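TbiB1 (PDB 5V1V) binds the leader peptide of the lasso peptide precursor TbiA(alpha), and probably acts as the recognition element that delivers this precursor to maturation. Local coordinates at residues 45-48 against 49-53; 54-57 against 58-62. One frame throughout, in Å; residues are numbered along the deposited sequence.

Contact 1: 45-48 against 49-53; sequences EGKR and PEEIV. With ZN (zinc ion), chain F.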
loop_
_atom_site.group_PDB
_atom_site.type_symbol
_atom_site.label_atom_id
_atom_site.label_comp_id
_atom_site.label_asym_id
_atom_site.label_seq_id
_atom_site.Cartn_x
_atom_site.Cartn_y
_atom_site.Cartn_z
ATOM N N GLU A 45 7.475 -4.861 5.681
ATOM C CA GLU A 45 8.835 -4.903 6.232
ATOM C C GLU A 45 9.078 -3.838 7.306
ATOM O O GLU A 45 10.172 -3.764 7.880
ATOM C CB GLU A 45 9.873 -4.742 5.113
ATOM C CG GLU A 45 9.913 -5.891 4.118
ATOM C CD GLU A 45 10.558 -5.500 2.801
ATOM O OE1 GLU A 45 11.133 -4.395 2.706
ATOM O OE2 GLU A 45 10.483 -6.301 1.848
ATOM N N GLY A 46 8.075 -3.001 7.562
ATOM C CA GLY A 46 8.207 -1.934 8.547
ATOM C C GLY A 46 8.995 -0.737 8.049
ATOM O O GLY A 46 9.529 0.035 8.849
ATOM N N LYS A 47 9.063 -0.565 6.731
ATOM C CA LYS A 47 9.764 0.582 6.154
ATOM C C LYS A 47 8.976 1.865 6.416
ATOM O O LYS A 47 7.760 1.880 6.286
ATOM C CB LYS A 47 9.997 0.387 4.649
ATOM C CG LYS A 47 10.815 -0.840 4.261
ATOM C CD LYS A 47 12.275 -0.728 4.651
ATOM C CE LYS A 47 13.007 -2.016 4.309
ATOM N NZ LYS A 47 14.221 -2.210 5.148
ATOM N N ARG A 48 9.679 2.929 6.800
ATOM C CA ARG A 48 9.051 4.229 7.077
ATOM C C ARG A 48 8.756 4.961 5.768
ATOM O O ARG A 48 9.368 4.643 4.746
ATOM C CB ARG A 48 9.990 5.080 7.929
ATOM C CG ARG A 48 10.355 4.438 9.254
ATOM C CD ARG A 48 11.492 5.173 9.944
ATOM N NE ARG A 48 11.115 6.512 10.397
ATOM C CZ ARG A 48 10.399 6.775 11.487
ATOM N NH1 ARG A 48 9.954 5.792 12.260
ATOM N NH2 ARG A 48 10.115 8.033 11.802
ATOM N N PRO A 49 7.837 5.951 5.789
ATOM C CA PRO A 49 7.559 6.701 4.568
ATOM C C PRO A 49 8.797 7.186 3.806
ATOM O O PRO A 49 8.825 7.008 2.597
ATOM C CB PRO A 49 6.686 7.859 5.061
ATOM C CG PRO A 49 5.904 7.236 6.168
ATOM C CD PRO A 49 6.871 6.291 6.854
ATOM N N GLU A 50 9.798 7.760 4.483
ATOM C CA GLU A 50 11.044 8.203 3.820
ATOM C C GLU A 50 11.701 7.062 3.062
ATOM O O GLU A 50 12.145 7.229 1.923
ATOM C CB GLU A 50 12.055 8.791 4.823
ATOM C CG GLU A 50 13.422 9.140 4.226
ATOM C CD GLU A 50 13.355 10.303 3.254
ATOM O OE1 GLU A 50 12.359 11.051 3.298
ATOM O OE2 GLU A 50 14.299 10.480 2.446
ATOM N N GLU A 51 11.784 5.900 3.711
ATOM C CA GLU A 51 12.392 4.709 3.116
ATOM C C GLU A 51 11.601 4.236 1.905
ATOM O O GLU A 51 12.179 3.793 0.917
ATOM C CB GLU A 51 12.471 3.564 4.126
ATOM C CG GLU A 51 13.340 3.861 5.326
ATOM C CD GLU A 51 13.469 2.676 6.248
ATOM O OE1 GLU A 51 14.535 2.029 6.228
ATOM O OE2 GLU A 51 12.496 2.389 6.980
ATOM N N ILE A 52 10.275 4.325 1.987
ATOM C CA ILE A 52 9.428 3.905 0.882
ATOM C C ILE A 52 9.621 4.853 -0.305
ATOM O O ILE A 52 9.791 4.406 -1.431
ATOM C CB ILE A 52 7.941 3.829 1.295
ATOM C CG1 ILE A 52 7.751 2.746 2.369
ATOM C CG2 ILE A 52 7.061 3.575 0.075
ATOM C CD1 ILE A 52 6.377 2.736 3.004
ATOM N N VAL A 53 9.621 6.159 -0.049
ATOM C CA VAL A 53 9.899 7.134 -1.101
ATOM C C VAL A 53 11.236 6.800 -1.776
ATOM O O VAL A 53 11.323 6.742 -3.001
ATOM C CB VAL A 53 9.892 8.584 -0.557
ATOM C CG1 VAL A 53 10.393 9.562 -1.615
ATOM C CG2 VAL A 53 8.495 8.980 -0.081
HETATM ZN ZN ZN F . 15.939 9.529 1.954
HETATM O O HOH W 1 12.342 0.555 8.906
HETATM O O HOH W 2 16.544 10.553 0.287
#
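Glu-51 reaches back over the start of helix 49-59 and takes the backbone N-H of Arg-48 on its carboxylate: Arg-48 N to Glu-51 OE2 is 2.9 Å and almost straight at 170°. The donor meets the anti side of OE2, slightly out of the carboxylate plane. A water gives a second hydrogen bond to the same OE2 and another to Gly-46 O (2.9 Å), tying the helix to the loop before it. With CG beside its own backbone N (chi1 -63°) and the rest of the chain extended, Glu-51 lays its carboxylate across the lysine chain at about a right angle, with Lys-47 CD 3.9 Å from Glu-51 OE1. Lys-47 NZ stays 4.4 Å from Glu-51 OE1, beyond a salt bridge. Nearer the backbone, Lys-47 CB touches Ile-52 CG1 at 4.0 Å, while Ile-52 N donates to Arg-48 O at 2.9 Å in the first helical bond. Ile-52 is buried against Ile-39, Leu-42 and Leu-43 of helix 34-44 and Leu-71 of helix 64-80. Gly-46, at positive phi (78°), closes the preceding helix in a Schellman motif, and Pro-49 follows the N-cap Arg-48. Glu-50 binds zinc through OE2 at 2.0 Å, while its OE1 forms a salt bridge with Arg-64. The Glu-51 bond is the N3-to-N-cap half of a capping box. Acidic side chains at a helix N-terminus probably interact favourably with its dipole, so this one carboxylate likely steadies both the helix start and the turn.

Contact 2: 54-57 against 58-62; sequences DAIC and AEYSV. With ZN (zinc ion), chain F.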
loop_
_atom_site.group_PDB
_atom_site.type_symbol
_atom_site.label_atom_id
_atom_site.label_comp_id
_atom_site.label_asym_id
_atom_site.label_seq_id
_atom_site.Cartn_x
_atom_site.Cartn_y
_atom_site.Cartn_z
ATOM N N ASP A 54 12.271 6.570 -0.974
ATOM C CA ASP A 54 13.594 6.325 -1.525
ATOM C C ASP A 54 13.614 5.045 -2.350
ATOM O O ASP A 54 14.240 5.012 -3.405
ATOM C CB ASP A 54 14.640 6.305 -0.418
ATOM C CG ASP A 54 14.862 7.669 0.185
ATOM O OD1 ASP A 54 14.286 8.661 -0.317
ATOM O OD2 ASP A 54 15.615 7.755 1.179
ATOM N N ALA A 55 12.918 4.004 -1.889
ATOM C CA ALA A 55 12.863 2.738 -2.616
ATOM C C ALA A 55 12.164 2.886 -3.960
ATOM O O ALA A 55 12.676 2.418 -4.980
ATOM C CB ALA A 55 12.194 1.665 -1.773
ATOM N N ILE A 56 11.017 3.561 -3.968
ATOM C CA ILE A 56 10.283 3.773 -5.213
ATOM C C ILE A 56 11.103 4.632 -6.185
ATOM O O ILE A 56 11.140 4.346 -7.377
ATOM C CB ILE A 56 8.867 4.345 -4.961
ATOM C CG1 ILE A 56 8.029 3.382 -4.096
ATOM C CG2 ILE A 56 8.157 4.620 -6.278
ATOM C CD1 ILE A 56 7.918 1.957 -4.626
ATOM N N CYS A 57 11.790 5.652 -5.674
ATOM C CA CYS A 57 12.673 6.478 -6.511
ATOM C C CYS A 57 13.848 5.712 -7.104
ATOM O O CYS A 57 14.326 6.051 -8.189
ATOM C CB CYS A 57 13.208 7.663 -5.727
ATOM S SG CYS A 57 11.977 8.951 -5.498
ATOM N N ALA A 58 14.320 4.695 -6.389
ATOM C CA ALA A 58 15.432 3.878 -6.855
ATOM C C ALA A 58 14.978 2.847 -7.889
ATOM O O ALA A 58 15.742 2.480 -8.787
ATOM C CB ALA A 58 16.099 3.192 -5.674
ATOM N N GLU A 59 13.732 2.390 -7.765
ATOM C CA GLU A 59 13.229 1.244 -8.529
ATOM C C GLU A 59 12.403 1.611 -9.758
ATOM O O GLU A 59 12.170 0.764 -10.629
ATOM C CB GLU A 59 12.412 0.342 -7.607
ATOM C CG GLU A 59 13.258 -0.344 -6.542
ATOM C CD GLU A 59 12.441 -1.107 -5.515
ATOM O OE1 GLU A 59 11.253 -1.402 -5.772
ATOM O OE2 GLU A 59 13.005 -1.422 -4.444
ATOM N N TYR A 60 11.970 2.867 -9.831
ATOM C CA TYR A 60 11.055 3.318 -10.876
ATOM C C TYR A 60 11.524 4.596 -11.549
ATOM O O TYR A 60 12.185 5.427 -10.926
ATOM C CB TYR A 60 9.654 3.531 -10.286
ATOM C CG TYR A 60 8.992 2.247 -9.848
ATOM C CD1 TYR A 60 8.206 1.518 -10.733
ATOM C CD2 TYR A 60 9.164 1.753 -8.553
ATOM C CE1 TYR A 60 7.603 0.335 -10.342
ATOM C CE2 TYR A 60 8.555 0.574 -8.151
ATOM C CZ TYR A 60 7.780 -0.132 -9.055
ATOM O OH TYR A 60 7.175 -1.314 -8.678
ATOM N N SER A 61 11.161 4.744 -12.823
ATOM C CA SER A 61 11.473 5.937 -13.597
ATOM C C SER A 61 10.471 7.021 -13.238
ATOM O O SER A 61 9.485 7.242 -13.952
ATOM C CB SER A 61 11.426 5.633 -15.094
ATOM O OG SER A 61 11.661 6.807 -15.846
ATOM N N VAL A 62 10.729 7.680 -12.110
ATOM C CA VAL A 62 9.804 8.655 -11.541
ATOM C C VAL A 62 10.573 9.657 -10.693
ATOM O O VAL A 62 11.589 9.314 -10.096
ATOM C CB VAL A 62 8.698 7.951 -10.710
ATOM C CG1 VAL A 62 9.284 7.202 -9.518
ATOM C CG2 VAL A 62 7.620 8.932 -10.283
HETATM ZN ZN ZN F . 15.939 9.529 1.954
HETATM O O HOH W 2 16.544 10.553 0.287
#
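The Tyr-60 ring takes the Ile-56 carbonyl at its edge, in the ring plane, with Ile-56 O 3.5 Å from Tyr-60 CD2; CG beside the backbone N (chi1 -68°) keeps that edge there. The isoleucine side chain crosses obliquely at the CD2/CE2 edge, its carbons off the ring plane: Ile-56 CG2 meets CD2 and Ile-56 CD1 meets CE2, both at 3.8 Å. Glu-59 has an extended chain whose CG passes 3.2 Å from Ala-55 O and whose OE1 forms a salt bridge with Arg-38. With an alanine at this position, Arg-38 would probably lose its carboxylate mate and Ala-55 O the packing of CG. Asp-54 splits its two oxygens: OD2 binds zinc at 2.0 Å, and OD1 pairs with Arg-64. Helix 49-59 ends in this contact; Glu-59 N still bonds to Ala-55 O, but Tyr-60 N to Ile-56 O is weak. After an inverse gamma turn centred on Ser-61, Val-62 CG1 comes within 4.3 Å of Ile-56 CG2. Tyr-60 joins the bound leader peptide in a parallel beta ladder, and Ile-56 and Val-62 pack on an aromatic side chain of it. The apolar branches thus probably contribute to the peptide-binding surface, while the carboxylates hold metal and arginine.

In the fold
Helix 49-59 runs through both contacts, its start in contact 1 and its end in contact 2, within a PqqD-type fold of the helix-turn-helix clan. Contact 1 is a surface contact where the loop from helix 34-44 enters the helix; its chemistry is mainly polar, with Ile-52 as its buried element. Contact 2, farther from the chain centre, is partly buried, more apolar, and borders the bound leader peptide. One zinc ion, with its water, bridges the two by joining Glu-50 to Asp-54 a helical turn on, and Arg-64 pairs with both acids. Each contact also packs on helices 34-44 and 64-80.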